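Local coordinates for protein CopC (Methylosinus trichosporium OB3b, PDB 5ICU) that binds copper(II) and, as a periplasmic CopC-family protein with a cupredoxin-like beta sandwich, probably helps to handle copper for metal homeostasis, at residues A[21-26]-A[60-65]; A[35-40]-A[73-78]; A[9-14]-A[89-94]; A[15-20]-A[96-101]. All blocks are in the same frame, centred on the assembly; numbering follows the deposited sequence.

Interaction 1: residues A[21-26]-A[60-65]; sequences LVKLRF and ELTLDA
The carbonyl oxygen of L61 is gripped twice from strand 21-26: the backbone N of L24 donates to L61 O over 2.9 Å in an almost straight bond (177°), and the CA-H of K23 adds a longer contact to the same oxygen. L61 N returns a bond to L24 O, and V22 and L63 repeat the reciprocal pairing, so two hydrogen-bonded pairs alternate with non-hydrogen-bonded ones in an antiparallel ladder. Side chains alternate accordingly. V22, L24, L61 and L63, branched and apolar, share the inward face, where V22 CB lies 4.4 Å from L63 CB. F26 swings its CE1 to 3.9 Å from L61 CD1, the two side chains crossing at a slant. The other face carries L21, K23, R25, E60, T62 and D64, mostly polar or long enough to reach solvent. There K23 and T62 run alongside each other, CG to CG2 4.0 Å. R25 and E60 do likewise: R25 CG stands anti to its backbone N (chi1 179°), and R25 CD comes 3.7 Å from E60 OE2. Their charged planes are turned 60° apart and no salt bridge forms, although the opposite charges probably still attract. Strand 21-26 is the middle strand of the small sheet, between 4-8 and 60-64. Across the sandwich V22 packs on I39 and L24 on I37 and F77, while F26 and, from strand 60-64, L61 both touch V79 of strand 71-80.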
loop_
_atom_site.group_PDB
_atom_site.type_symbol
_atom_site.label_atom_id
_atom_site.label_comp_id
_atom_site.label_asym_id
_atom_site.label_seq_id
_atom_site.Cartn_x
_atom_site.Cartn_y
_atom_site.Cartn_z
ATOM N N LEU A 21 8.395 2.892 0.102
ATOM C CA LEU A 21 7.466 1.849 -0.256
ATOM C C LEU A 21 6.295 1.815 0.668
ATOM O O LEU A 21 6.276 2.455 1.736
ATOM C CB LEU A 21 8.144 0.503 -0.406
ATOM C CG LEU A 21 8.935 0.063 0.766
ATOM C CD1 LEU A 21 8.031 -0.314 1.879
ATOM C CD2 LEU A 21 9.858 -1.130 0.507
ATOM N N VAL A 22 5.263 1.122 0.196
ATOM C CA VAL A 22 4.091 0.766 0.981
ATOM C C VAL A 22 4.292 -0.675 1.393
ATOM O O VAL A 22 4.591 -1.515 0.532
ATOM C CB VAL A 22 2.804 0.919 0.169
ATOM C CG1 VAL A 22 1.599 0.312 0.896
ATOM C CG2 VAL A 22 2.550 2.364 -0.155
ATOM N N LYS A 23 4.160 -0.955 2.677
ATOM C CA LYS A 23 4.301 -2.297 3.240
ATOM C C LYS A 23 3.003 -2.710 3.858
ATOM O O LYS A 23 2.485 -2.020 4.748
ATOM C CB LYS A 23 5.369 -2.334 4.343
ATOM C CG LYS A 23 6.711 -1.855 3.919
ATOM C CD LYS A 23 7.813 -2.062 4.944
ATOM C CE LYS A 23 8.779 -0.899 5.096
ATOM N NZ LYS A 23 10.190 -1.364 5.274
ATOM N N LEU A 24 2.461 -3.849 3.446
ATOM C CA LEU A 24 1.223 -4.370 4.012
ATOM C C LEU A 24 1.452 -5.727 4.619
ATOM O O LEU A 24 2.174 -6.540 4.039
ATOM C CB LEU A 24 0.184 -4.485 2.896
ATOM C CG LEU A 24 -0.156 -3.246 2.074
ATOM C CD1 LEU A 24 -1.270 -3.560 1.086
ATOM C CD2 LEU A 24 -0.576 -2.082 2.929
ATOM N N ARG A 25 0.843 -5.994 5.773
ATOM C CA ARG A 25 0.904 -7.309 6.417
ATOM C C ARG A 25 -0.510 -7.757 6.679
ATOM O O ARG A 25 -1.373 -6.966 7.117
ATOM C CB ARG A 25 1.706 -7.240 7.722
ATOM C CG ARG A 25 1.781 -8.555 8.446
ATOM C CD ARG A 25 2.876 -8.611 9.482
ATOM N NE ARG A 25 2.671 -7.653 10.550
ATOM C CZ ARG A 25 1.910 -7.854 11.639
ATOM N NH1 ARG A 25 1.262 -9.005 11.832
ATOM N NH2 ARG A 25 1.818 -6.898 12.569
ATOM N N PHE A 26 -0.760 -9.033 6.391
ATOM C CA PHE A 26 -2.079 -9.649 6.428
ATOM C C PHE A 26 -2.140 -10.698 7.526
ATOM O O PHE A 26 -1.111 -11.166 8.016
ATOM C CB PHE A 26 -2.439 -10.209 5.051
ATOM C CG PHE A 26 -2.452 -9.173 3.969
ATOM C CD1 PHE A 26 -1.295 -8.825 3.300
ATOM C CD2 PHE A 26 -3.607 -8.491 3.662
ATOM C CE1 PHE A 26 -1.291 -7.826 2.334
ATOM C CE2 PHE A 26 -3.605 -7.494 2.720
ATOM C CZ PHE A 26 -2.437 -7.154 2.068
ATOM N N GLU A 60 3.160 -10.939 3.852
ATOM C CA GLU A 60 3.553 -9.550 3.573
ATOM C C GLU A 60 3.615 -9.233 2.110
ATOM O O GLU A 60 3.966 -10.081 1.322
ATOM C CB GLU A 60 4.897 -9.234 4.247
ATOM C CG GLU A 60 4.768 -9.365 5.749
ATOM C CD GLU A 60 6.016 -9.073 6.536
ATOM O OE1 GLU A 60 6.974 -8.476 6.002
ATOM O OE2 GLU A 60 6.029 -9.436 7.735
ATOM N N LEU A 61 3.297 -7.994 1.768
ATOM C CA LEU A 61 3.495 -7.491 0.411
ATOM C C LEU A 61 4.113 -6.140 0.502
ATOM O O LEU A 61 3.824 -5.369 1.438
ATOM C CB LEU A 61 2.185 -7.360 -0.361
ATOM C CG LEU A 61 1.455 -8.642 -0.716
ATOM C CD1 LEU A 61 0.137 -8.264 -1.306
ATOM C CD2 LEU A 61 2.274 -9.519 -1.652
ATOM N N THR A 62 4.881 -5.781 -0.526
ATOM C CA THR A 62 5.370 -4.394 -0.650
ATOM C C THR A 62 5.126 -3.834 -2.045
ATOM O O THR A 62 4.945 -4.596 -3.027
ATOM C CB THR A 62 6.862 -4.263 -0.308
ATOM O OG1 THR A 62 7.632 -4.994 -1.252
ATOM C CG2 THR A 62 7.191 -4.713 1.100
ATOM N N LEU A 63 5.058 -2.496 -2.122
ATOM C CA LEU A 63 4.963 -1.802 -3.402
ATOM C C LEU A 63 5.980 -0.654 -3.354
ATOM O O LEU A 63 5.885 0.204 -2.468
ATOM C CB LEU A 63 3.554 -1.256 -3.594
ATOM C CG LEU A 63 3.375 -0.365 -4.847
ATOM C CD1 LEU A 63 3.678 -1.138 -6.107
ATOM C CD2 LEU A 63 1.980 0.198 -4.805
ATOM N N ASP A 64 6.890 -0.617 -4.334
ATOM C CA ASP A 64 7.840 0.511 -4.438
ATOM C C ASP A 64 7.111 1.719 -4.984
ATOM O O ASP A 64 6.438 1.639 -6.016
ATOM C CB ASP A 64 8.969 0.119 -5.343
ATOM C CG ASP A 64 9.897 -0.886 -4.706
ATOM O OD1 ASP A 64 9.850 -1.107 -3.468
ATOM O OD2 ASP A 64 10.702 -1.461 -5.457
ATOM N N ALA A 65 7.179 2.836 -4.275
ATOM C CA ALA A 65 6.491 4.055 -4.713
ATOM C C ALA A 65 7.459 4.948 -5.472
ATOM O O ALA A 65 8.595 5.112 -5.061
ATOM C CB ALA A 65 5.925 4.807 -3.532
#

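Interaction 2: residues A[35-40]-A[73-78]; sequences SSISIL and YVVKFR
I37 and V75 lie side by side and point the same way from neighbouring antiparallel strands, I37 CG2 meeting V75 CG1 at 3.8 Å. These strands, 36-40 and 71-80, belong to the five-stranded sheet of the sandwich, with 46-50 beyond the first and 86-95 beyond the second. The isoleucine presents this methyl because CG2 stands anti to its backbone N (CG1 at chi1 -51°), while CD1 reaches on into the core. On the same face, I39 crosses Y73 at a slant: I39 CG2 touches the ring at CD2, 3.7 Å away. That ring is also drawn against the backbone, with Y73 CD2 3.4 Å from L40 O, and its hydroxyl is hydrogen-bonded to A69 O. The F77 ring leads away from strand 36-40; F77 CB stands near I37 CG1 and lies 3.5 Å from S36 O. On the opposite face K76, with CG wedged between its own N and carbonyl carbon (chi1 66°), lays an extended chain past the small S38, K76 CG being 3.8 Å from S38 CB. L40 flanks the lysine too and stands beside V74, while S36 gives its hydroxyl to E49. Six backbone hydrogen bonds tie the strands; in the least straight, S36 N meets R78 O from above the carbonyl plane, at 144°. The chemistry is thus divided: branched and aromatic apolar groups seal the core side, whereas K76 and R78 carry the other to solvent, with S38 buried against the K76 methylenes and L40 and V74 adding apolar cover.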
loop_
_atom_site.group_PDB
_atom_site.type_symbol
_atom_site.label_atom_id
_atom_site.label_comp_id
_atom_site.label_asym_id
_atom_site.label_seq_id
_atom_site.Cartn_x
_atom_site.Cartn_y
_atom_site.Cartn_z
ATOM N N SER A 35 -1.790 -10.666 -6.508
ATOM C CA SER A 35 -2.201 -9.575 -5.589
ATOM C C SER A 35 -1.846 -8.236 -6.210
ATOM O O SER A 35 -0.857 -8.112 -6.923
ATOM C CB SER A 35 -1.539 -9.777 -4.231
ATOM O OG SER A 35 -2.048 -10.959 -3.626
ATOM N N SER A 36 -2.615 -7.219 -5.867
ATOM C CA SER A 36 -2.480 -5.897 -6.451
ATOM C C SER A 36 -2.549 -4.849 -5.337
ATOM O O SER A 36 -3.411 -4.932 -4.453
ATOM C CB SER A 36 -3.596 -5.636 -7.433
ATOM O OG SER A 36 -3.521 -4.340 -7.992
ATOM N N ILE A 37 -1.632 -3.880 -5.385
ATOM C CA ILE A 37 -1.660 -2.696 -4.541
ATOM C C ILE A 37 -1.567 -1.531 -5.515
ATOM O O ILE A 37 -0.730 -1.540 -6.422
ATOM C CB ILE A 37 -0.482 -2.639 -3.543
ATOM C CG1 ILE A 37 -0.350 -3.941 -2.761
ATOM C CG2 ILE A 37 -0.661 -1.453 -2.608
ATOM C CD1 ILE A 37 0.925 -4.069 -1.965
ATOM N N SER A 38 -2.367 -0.509 -5.250
ATOM C CA SER A 38 -2.345 0.708 -6.055
ATOM C C SER A 38 -2.276 1.927 -5.157
ATOM O O SER A 38 -2.852 1.948 -4.081
ATOM C CB SER A 38 -3.615 0.874 -6.890
ATOM O OG SER A 38 -3.783 -0.217 -7.773
ATOM N N ILE A 39 -1.579 2.968 -5.605
ATOM C CA ILE A 39 -1.648 4.280 -4.984
ATOM C C ILE A 39 -2.372 5.206 -5.903
ATOM O O ILE A 39 -2.032 5.313 -7.092
ATOM C CB ILE A 39 -0.228 4.831 -4.706
ATOM C CG1 ILE A 39 0.558 3.882 -3.780
ATOM C CG2 ILE A 39 -0.289 6.241 -4.130
ATOM C CD1 ILE A 39 1.995 4.285 -3.568
ATOM N N LEU A 40 -3.376 5.881 -5.353
ATOM C CA LEU A 40 -4.191 6.896 -6.057
ATOM C C LEU A 40 -3.871 8.246 -5.484
ATOM O O LEU A 40 -3.682 8.376 -4.295
ATOM C CB LEU A 40 -5.702 6.631 -5.872
ATOM C CG LEU A 40 -6.203 5.257 -6.201
ATOM C CD1 LEU A 40 -7.717 5.223 -5.982
ATOM C CD2 LEU A 40 -5.825 4.798 -7.600
ATOM N N TYR A 73 -3.157 10.705 -0.381
ATOM C CA TYR A 73 -3.175 9.519 -1.238
ATOM C C TYR A 73 -4.050 8.450 -0.649
ATOM O O TYR A 73 -4.254 8.393 0.550
ATOM C CB TYR A 73 -1.740 8.968 -1.426
ATOM C CG TYR A 73 -0.827 9.925 -2.149
ATOM C CD1 TYR A 73 -0.133 10.899 -1.440
ATOM C CD2 TYR A 73 -0.709 9.909 -3.513
ATOM C CE1 TYR A 73 0.644 11.828 -2.091
ATOM C CE2 TYR A 73 0.064 10.844 -4.177
ATOM C CZ TYR A 73 0.744 11.793 -3.459
ATOM O OH TYR A 73 1.519 12.731 -4.144
ATOM N N VAL A 74 -4.532 7.574 -1.513
ATOM C CA VAL A 74 -5.201 6.363 -1.084
ATOM C C VAL A 74 -4.428 5.189 -1.596
ATOM O O VAL A 74 -4.066 5.120 -2.769
ATOM C CB VAL A 74 -6.681 6.354 -1.540
ATOM C CG1 VAL A 74 -7.290 4.960 -1.487
ATOM C CG2 VAL A 74 -7.483 7.304 -0.655
ATOM N N VAL A 75 -4.194 4.246 -0.681
ATOM C CA VAL A 75 -3.680 2.943 -0.998
ATOM C C VAL A 75 -4.873 2.046 -1.102
ATOM O O VAL A 75 -5.639 1.951 -0.140
ATOM C CB VAL A 75 -2.753 2.435 0.125
ATOM C CG1 VAL A 75 -2.361 0.994 -0.173
ATOM C CG2 VAL A 75 -1.523 3.330 0.276
ATOM N N LYS A 76 -5.016 1.359 -2.235
ATOM C CA LYS A 76 -6.021 0.298 -2.325
ATOM C C LYS A 76 -5.334 -0.997 -2.622
ATOM O O LYS A 76 -4.255 -1.018 -3.185
ATOM C CB LYS A 76 -7.118 0.618 -3.332
ATOM C CG LYS A 76 -6.716 0.698 -4.784
ATOM C CD LYS A 76 -7.898 0.991 -5.711
ATOM C CE LYS A 76 -7.550 0.834 -7.189
ATOM N NZ LYS A 76 -8.710 1.145 -8.084
ATOM N N PHE A 77 -5.965 -2.090 -2.246
ATOM C CA PHE A 77 -5.367 -3.416 -2.430
ATOM C C PHE A 77 -6.429 -4.440 -2.711
ATOM O O PHE A 77 -7.523 -4.349 -2.206
ATOM C CB PHE A 77 -4.447 -3.816 -1.278
ATOM C CG PHE A 77 -5.112 -3.800 0.058
ATOM C CD1 PHE A 77 -5.096 -2.637 0.823
ATOM C CD2 PHE A 77 -5.779 -4.914 0.594
ATOM C CE1 PHE A 77 -5.724 -2.563 2.042
ATOM C CE2 PHE A 77 -6.397 -4.846 1.835
ATOM C CZ PHE A 77 -6.392 -3.660 2.532
ATOM N N ARG A 78 -6.045 -5.445 -3.501
ATOM C CA ARG A 78 -6.947 -6.524 -3.816
ATOM C C ARG A 78 -6.082 -7.768 -3.919
ATOM O O ARG A 78 -5.301 -7.909 -4.881
ATOM C CB ARG A 78 -7.645 -6.193 -5.115
ATOM C CG ARG A 78 -8.886 -7.133 -5.406
ATOM C CD ARG A 78 -9.787 -6.594 -6.509
ATOM N NE ARG A 78 -10.904 -7.508 -6.783
ATOM C CZ ARG A 78 -10.845 -8.601 -7.541
ATOM N NH1 ARG A 78 -9.735 -8.956 -8.141
ATOM N NH2 ARG A 78 -11.929 -9.367 -7.693
#

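Interaction 3: residues A[9-14]-A[89-94]; sequences PSAKDH and GKYEFT
P9, A11 and H14 pack on Y91, F93 and T94 where a type II beta turn, S10 to D13, brings the chain from one sheet of the cupredoxin-like sandwich to the edge of the other. K12 takes the left-handed third position of that turn. Backbone hydrogen bonds fasten it: K12 N donates to E92 O at 2.8 Å, and T94 N to D13 O at 2.9 Å, nearly along the C=O axis. H14 and T94 then form a parallel bridge. Among side-chain polar bonds, S10 N meets D13 OD2 at 2.7 Å from above the carboxylate plane, which braces the turn from within. T94 OG1 donates 2.8 Å to the syn side of E92 OE2, and H14 ND1 bonds D96. Y91 OH reaches P9 O, a weak bond despite 2.7 Å. Replacing Y91 with an alanine would probably leave P9 O without this hydroxyl and open a gap beside V22 and L24, which pack against the hydroxyl end of the side chain. Apolar packing comes from P9, which follows a cis peptide bond; its CG sits over the centre of the F93 ring, 3.9 Å from the centroid, a CH-pi contact that suits a compact, rigid proline ring. A11 is small enough for its CB to approach Y91 CB. The second CH-pi contact is at the exposed end: T94 CB lies over one face of the H14 imidazole, offset to its rim.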
loop_
_atom_site.group_PDB
_atom_site.type_symbol
_atom_site.label_atom_id
_atom_site.label_comp_id
_atom_site.label_asym_id
_atom_site.label_seq_id
_atom_site.Cartn_x
_atom_site.Cartn_y
_atom_site.Cartn_z
ATOM N N PRO A 9 2.850 3.316 5.034
ATOM C CA PRO A 9 2.120 4.094 6.045
ATOM C C PRO A 9 0.798 3.451 6.438
ATOM O O PRO A 9 0.284 2.643 5.684
ATOM C CB PRO A 9 1.883 5.428 5.335
ATOM C CG PRO A 9 2.807 5.425 4.181
ATOM C CD PRO A 9 2.916 4.022 3.750
ATOM N N SER A 10 0.229 3.749 7.590
ATOM C CA SER A 10 -1.122 3.211 7.821
ATOM C C SER A 10 -2.190 4.283 7.741
ATOM O O SER A 10 -1.896 5.448 7.483
ATOM C CB SER A 10 -1.251 2.373 9.094
ATOM O OG SER A 10 -1.015 3.229 10.172
ATOM N N ALA A 11 -3.429 3.841 7.872
ATOM C CA ALA A 11 -4.603 4.666 7.689
ATOM C C ALA A 11 -4.504 5.928 8.526
ATOM O O ALA A 11 -4.277 5.890 9.744
ATOM C CB ALA A 11 -5.863 3.914 8.072
ATOM N N LYS A 12 -4.707 7.038 7.826
ATOM C CA LYS A 12 -4.733 8.401 8.362
ATOM C C LYS A 12 -3.381 8.925 8.858
ATOM O O LYS A 12 -3.316 9.995 9.464
ATOM C CB LYS A 12 -5.890 8.577 9.365
ATOM C CG LYS A 12 -7.226 8.311 8.663
ATOM C CD LYS A 12 -8.451 8.297 9.503
ATOM C CE LYS A 12 -9.680 8.139 8.616
ATOM N NZ LYS A 12 -10.913 7.888 9.417
ATOM N N ASP A 13 -2.290 8.215 8.557
ATOM C CA ASP A 13 -0.943 8.687 8.923
ATOM C C ASP A 13 -0.596 9.903 8.087
ATOM O O ASP A 13 -0.977 10.028 6.936
ATOM C CB ASP A 13 0.161 7.646 8.662
ATOM C CG ASP A 13 0.223 6.546 9.718
ATOM O OD1 ASP A 13 -0.432 6.598 10.809
ATOM O OD2 ASP A 13 1.006 5.604 9.456
ATOM N N HIS A 14 0.159 10.784 8.729
ATOM C CA HIS A 14 0.936 11.798 8.037
ATOM C C HIS A 14 2.378 11.408 8.106
ATOM O O HIS A 14 2.891 11.143 9.208
ATOM C CB HIS A 14 0.752 13.138 8.715
ATOM C CG HIS A 14 -0.584 13.735 8.466
ATOM N ND1 HIS A 14 -0.773 14.893 7.750
ATOM C CD2 HIS A 14 -1.819 13.297 8.782
ATOM C CE1 HIS A 14 -2.057 15.165 7.667
ATOM N NE2 HIS A 14 -2.718 14.194 8.278
ATOM N N GLY A 89 -9.296 -3.886 0.137
ATOM C CA GLY A 89 -9.399 -2.825 1.140
ATOM C C GLY A 89 -8.685 -1.598 0.608
ATOM O O GLY A 89 -8.209 -1.545 -0.519
ATOM N N LYS A 90 -8.642 -0.572 1.443
ATOM C CA LYS A 90 -8.174 0.746 1.054
ATOM C C LYS A 90 -8.042 1.649 2.276
ATOM O O LYS A 90 -8.792 1.495 3.222
ATOM C CB LYS A 90 -9.051 1.390 -0.017
ATOM C CG LYS A 90 -10.493 1.708 0.380
ATOM C CD LYS A 90 -11.375 0.468 0.447
ATOM C CE LYS A 90 -12.830 0.798 0.580
ATOM N NZ LYS A 90 -13.635 -0.436 0.741
ATOM N N TYR A 91 -7.096 2.561 2.210
ATOM C CA TYR A 91 -6.951 3.572 3.264
ATOM C C TYR A 91 -6.219 4.786 2.745
ATOM O O TYR A 91 -5.591 4.706 1.708
ATOM C CB TYR A 91 -6.232 2.987 4.487
ATOM C CG TYR A 91 -4.777 2.572 4.220
ATOM C CD1 TYR A 91 -3.727 3.492 4.343
ATOM C CD2 TYR A 91 -4.425 1.266 3.860
ATOM C CE1 TYR A 91 -2.409 3.112 4.074
ATOM C CE2 TYR A 91 -3.134 0.897 3.612
ATOM C CZ TYR A 91 -2.114 1.818 3.736
ATOM O OH TYR A 91 -0.806 1.448 3.514
ATOM N N GLU A 92 -6.308 5.887 3.477
ATOM C CA GLU A 92 -5.701 7.141 3.077
ATOM C C GLU A 92 -4.467 7.420 3.916
ATOM O O GLU A 92 -4.381 7.001 5.066
ATOM C CB GLU A 92 -6.723 8.265 3.226
ATOM C CG GLU A 92 -6.291 9.657 2.789
ATOM C CD GLU A 92 -5.745 10.561 3.881
ATOM O OE1 GLU A 92 -5.961 10.329 5.092
ATOM O OE2 GLU A 92 -5.083 11.544 3.523
ATOM N N PHE A 93 -3.510 8.140 3.332
ATOM C CA PHE A 93 -2.402 8.733 4.118
ATOM C C PHE A 93 -2.016 10.033 3.456
ATOM O O PHE A 93 -2.373 10.278 2.332
ATOM C CB PHE A 93 -1.212 7.795 4.285
ATOM C CG PHE A 93 -0.393 7.619 3.050
ATOM C CD1 PHE A 93 -0.725 6.687 2.113
ATOM C CD2 PHE A 93 0.743 8.412 2.823
ATOM C CE1 PHE A 93 0.037 6.516 0.979
ATOM C CE2 PHE A 93 1.500 8.252 1.697
ATOM C CZ PHE A 93 1.165 7.309 0.755
ATOM N N THR A 94 -1.288 10.868 4.201
ATOM C CA THR A 94 -0.872 12.181 3.710
ATOM C C THR A 94 0.626 12.341 3.789
ATOM O O THR A 94 1.246 11.965 4.789
ATOM C CB THR A 94 -1.552 13.291 4.523
ATOM O OG1 THR A 94 -2.984 13.192 4.390
ATOM C CG2 THR A 94 -1.119 14.653 3.987
HETATM O O HOH W 1 -3.942 11.240 6.250
#

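Interaction 4: residues A[15-20]-A[96-101]; sequences VAASPK and DPHENL
D96 opens the contact: its backbone N donates to V15 O at 2.8 Å, with the C=O pointing almost straight at the nitrogen (178°). This continues the pairing of strand 86-95 with the short strand 14-15. D96 CB rests 3.5 Å from the same V15 O, and its carboxylate turns to H14, OD1 accepting from the imidazole, so the aspartate holds the neighbouring strand 14-15 by both its backbone and its side chain. D96 O and A16 O face each other at 3.4 Å, two acceptors with no bond between them. P97 hardly touches the other segment, but its ring restrains the backbone just before H98. H98 makes the second bond, its ND1 donating to A16 O at 2.7 Å. That oxygen lies at the ring edge, near the imidazole plane, and the nitrogen in turn lies in the carbonyl plane. A17, with its single methyl, lets the ring come close, A17 CB lying 3.8 Å from H98 ND1. The contact lies at the surface, about 17 Å from the centre of the chain, where the tail after strand 86-95 meets the loop between strands 14-15 and 21-26. Beside it, V15 packs on V95 and P19 on F93.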
loop_
_atom_site.group_PDB
_atom_site.type_symbol
_atom_site.label_atom_id
_atom_site.label_comp_id
_atom_site.label_asym_id
_atom_site.label_seq_id
_atom_site.Cartn_x
_atom_site.Cartn_y
_atom_site.Cartn_z
ATOM N N VAL A 15 3.061 11.449 6.973
ATOM C CA VAL A 15 4.472 11.124 6.879
ATOM C C VAL A 15 5.164 12.403 6.442
ATOM O O VAL A 15 4.588 13.218 5.736
ATOM C CB VAL A 15 4.783 9.914 5.968
ATOM C CG1 VAL A 15 4.116 8.669 6.556
ATOM C CG2 VAL A 15 4.340 10.148 4.535
ATOM N N ALA A 16 6.405 12.553 6.879
ATOM C CA ALA A 16 7.157 13.790 6.686
ATOM C C ALA A 16 7.822 13.884 5.342
ATOM O O ALA A 16 8.354 14.943 4.982
ATOM C CB ALA A 16 8.199 13.878 7.780
ATOM N N ALA A 17 7.866 12.772 4.623
ATOM C CA ALA A 17 8.469 12.704 3.315
ATOM C C ALA A 17 7.849 11.566 2.541
ATOM O O ALA A 17 7.170 10.725 3.132
ATOM C CB ALA A 17 9.952 12.486 3.440
ATOM N N SER A 18 8.090 11.523 1.233
ATOM C CA SER A 18 7.500 10.486 0.402
ATOM C C SER A 18 7.987 9.116 0.897
ATOM O O SER A 18 9.177 8.941 1.082
ATOM C CB SER A 18 7.951 10.672 -1.041
ATOM O OG SER A 18 7.275 9.737 -1.866
ATOM N N PRO A 19 7.064 8.154 1.087
ATOM C CA PRO A 19 7.495 6.812 1.537
ATOM C C PRO A 19 8.199 6.073 0.407
ATOM O O PRO A 19 7.700 6.073 -0.711
ATOM C CB PRO A 19 6.168 6.144 1.897
ATOM C CG PRO A 19 5.187 6.767 0.998
ATOM C CD PRO A 19 5.605 8.208 0.866
ATOM N N LYS A 20 9.297 5.407 0.682
ATOM C CA LYS A 20 9.976 4.655 -0.372
ATOM C C LYS A 20 9.135 3.460 -0.824
ATOM O O LYS A 20 9.121 3.095 -1.998
ATOM C CB LYS A 20 11.316 4.189 0.119
ATOM C CG LYS A 20 12.257 5.350 0.419
ATOM C CD LYS A 20 13.652 4.836 0.727
ATOM C CE LYS A 20 14.608 5.983 1.047
ATOM N NZ LYS A 20 16.035 5.644 0.788
ATOM N N ASP A 96 3.153 15.070 4.139
ATOM C CA ASP A 96 3.347 16.466 4.563
ATOM C C ASP A 96 4.612 17.073 3.945
ATOM O O ASP A 96 5.546 16.370 3.637
ATOM C CB ASP A 96 3.542 16.530 6.084
ATOM C CG ASP A 96 2.337 16.175 6.912
ATOM O OD1 ASP A 96 1.222 16.241 6.396
ATOM O OD2 ASP A 96 2.559 15.877 8.115
ATOM N N PRO A 97 4.653 18.406 3.807
ATOM C CA PRO A 97 5.902 19.078 3.455
ATOM C C PRO A 97 6.882 19.028 4.634
ATOM O O PRO A 97 6.498 19.050 5.790
ATOM C CB PRO A 97 5.461 20.514 3.161
ATOM C CG PRO A 97 4.230 20.679 3.969
ATOM C CD PRO A 97 3.561 19.357 4.046
ATOM N N HIS A 98 8.155 18.919 4.299
ATOM C CA HIS A 98 9.227 19.057 5.292
ATOM C C HIS A 98 10.108 20.271 5.021
ATOM O O HIS A 98 11.147 20.456 5.673
ATOM C CB HIS A 98 10.096 17.788 5.407
ATOM C CG HIS A 98 10.652 17.324 4.117
ATOM N ND1 HIS A 98 10.102 16.259 3.442
ATOM C CD2 HIS A 98 11.685 17.766 3.367
ATOM C CE1 HIS A 98 10.747 16.103 2.300
ATOM N NE2 HIS A 98 11.718 16.983 2.238
ATOM N N GLU A 99 9.713 21.081 4.046
ATOM C CA GLU A 99 10.407 22.294 3.650
ATOM C C GLU A 99 9.427 23.071 2.795
ATOM O O GLU A 99 8.383 22.544 2.392
ATOM C CB GLU A 99 11.719 21.962 2.883
ATOM C CG GLU A 99 11.490 21.267 1.541
ATOM C CD GLU A 99 12.729 20.705 0.913
ATOM O OE1 GLU A 99 13.781 21.168 1.292
ATOM O OE2 GLU A 99 12.596 19.739 0.107
ATOM N N ASN A 100 9.746 24.313 2.490
ATOM C CA ASN A 100 8.900 25.088 1.578
ATOM C C ASN A 100 8.857 24.467 0.184
ATOM O O ASN A 100 9.875 23.975 -0.328
ATOM C CB ASN A 100 9.434 26.528 1.470
ATOM C CG ASN A 100 9.255 27.307 2.755
ATOM O OD1 ASN A 100 8.204 27.258 3.374
ATOM N ND2 ASN A 100 10.289 27.964 3.180
ATOM N N LEU A 101 7.668 24.509 -0.422
ATOM C CA LEU A 101 7.442 24.006 -1.789
ATOM C C LEU A 101 7.385 25.178 -2.750
ATOM O O LEU A 101 6.643 26.129 -2.533
ATOM C CB LEU A 101 6.144 23.216 -1.880
ATOM C CG LEU A 101 5.922 22.178 -0.824
ATOM C CD1 LEU A 101 4.578 21.458 -1.007
ATOM C CD2 LEU A 101 7.057 21.188 -0.784
#

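The four contacts describe a two-sheet sandwich. Interaction 1 belongs to the three-stranded sheet and interaction 2 to the five-stranded one; their centres are 10 Å apart, and L24, L61 and L63 meet S35 and I37 across the core. Interaction 3, 11 Å from interaction 2, shares its sheet through strands 71-80 and 86-95, and Y91 reaches interaction 1. Along the chain, interactions 1 and 2 alternate, nested inside the loops closed by interactions 3 and 4. These two also alternate, centres 15 Å apart, and fasten residues 9-20 to the last strand and tail, with interaction 4 remote from the core. Copper, bound by H1, D83 and H85, lies about 11 Å from the side chain of F26.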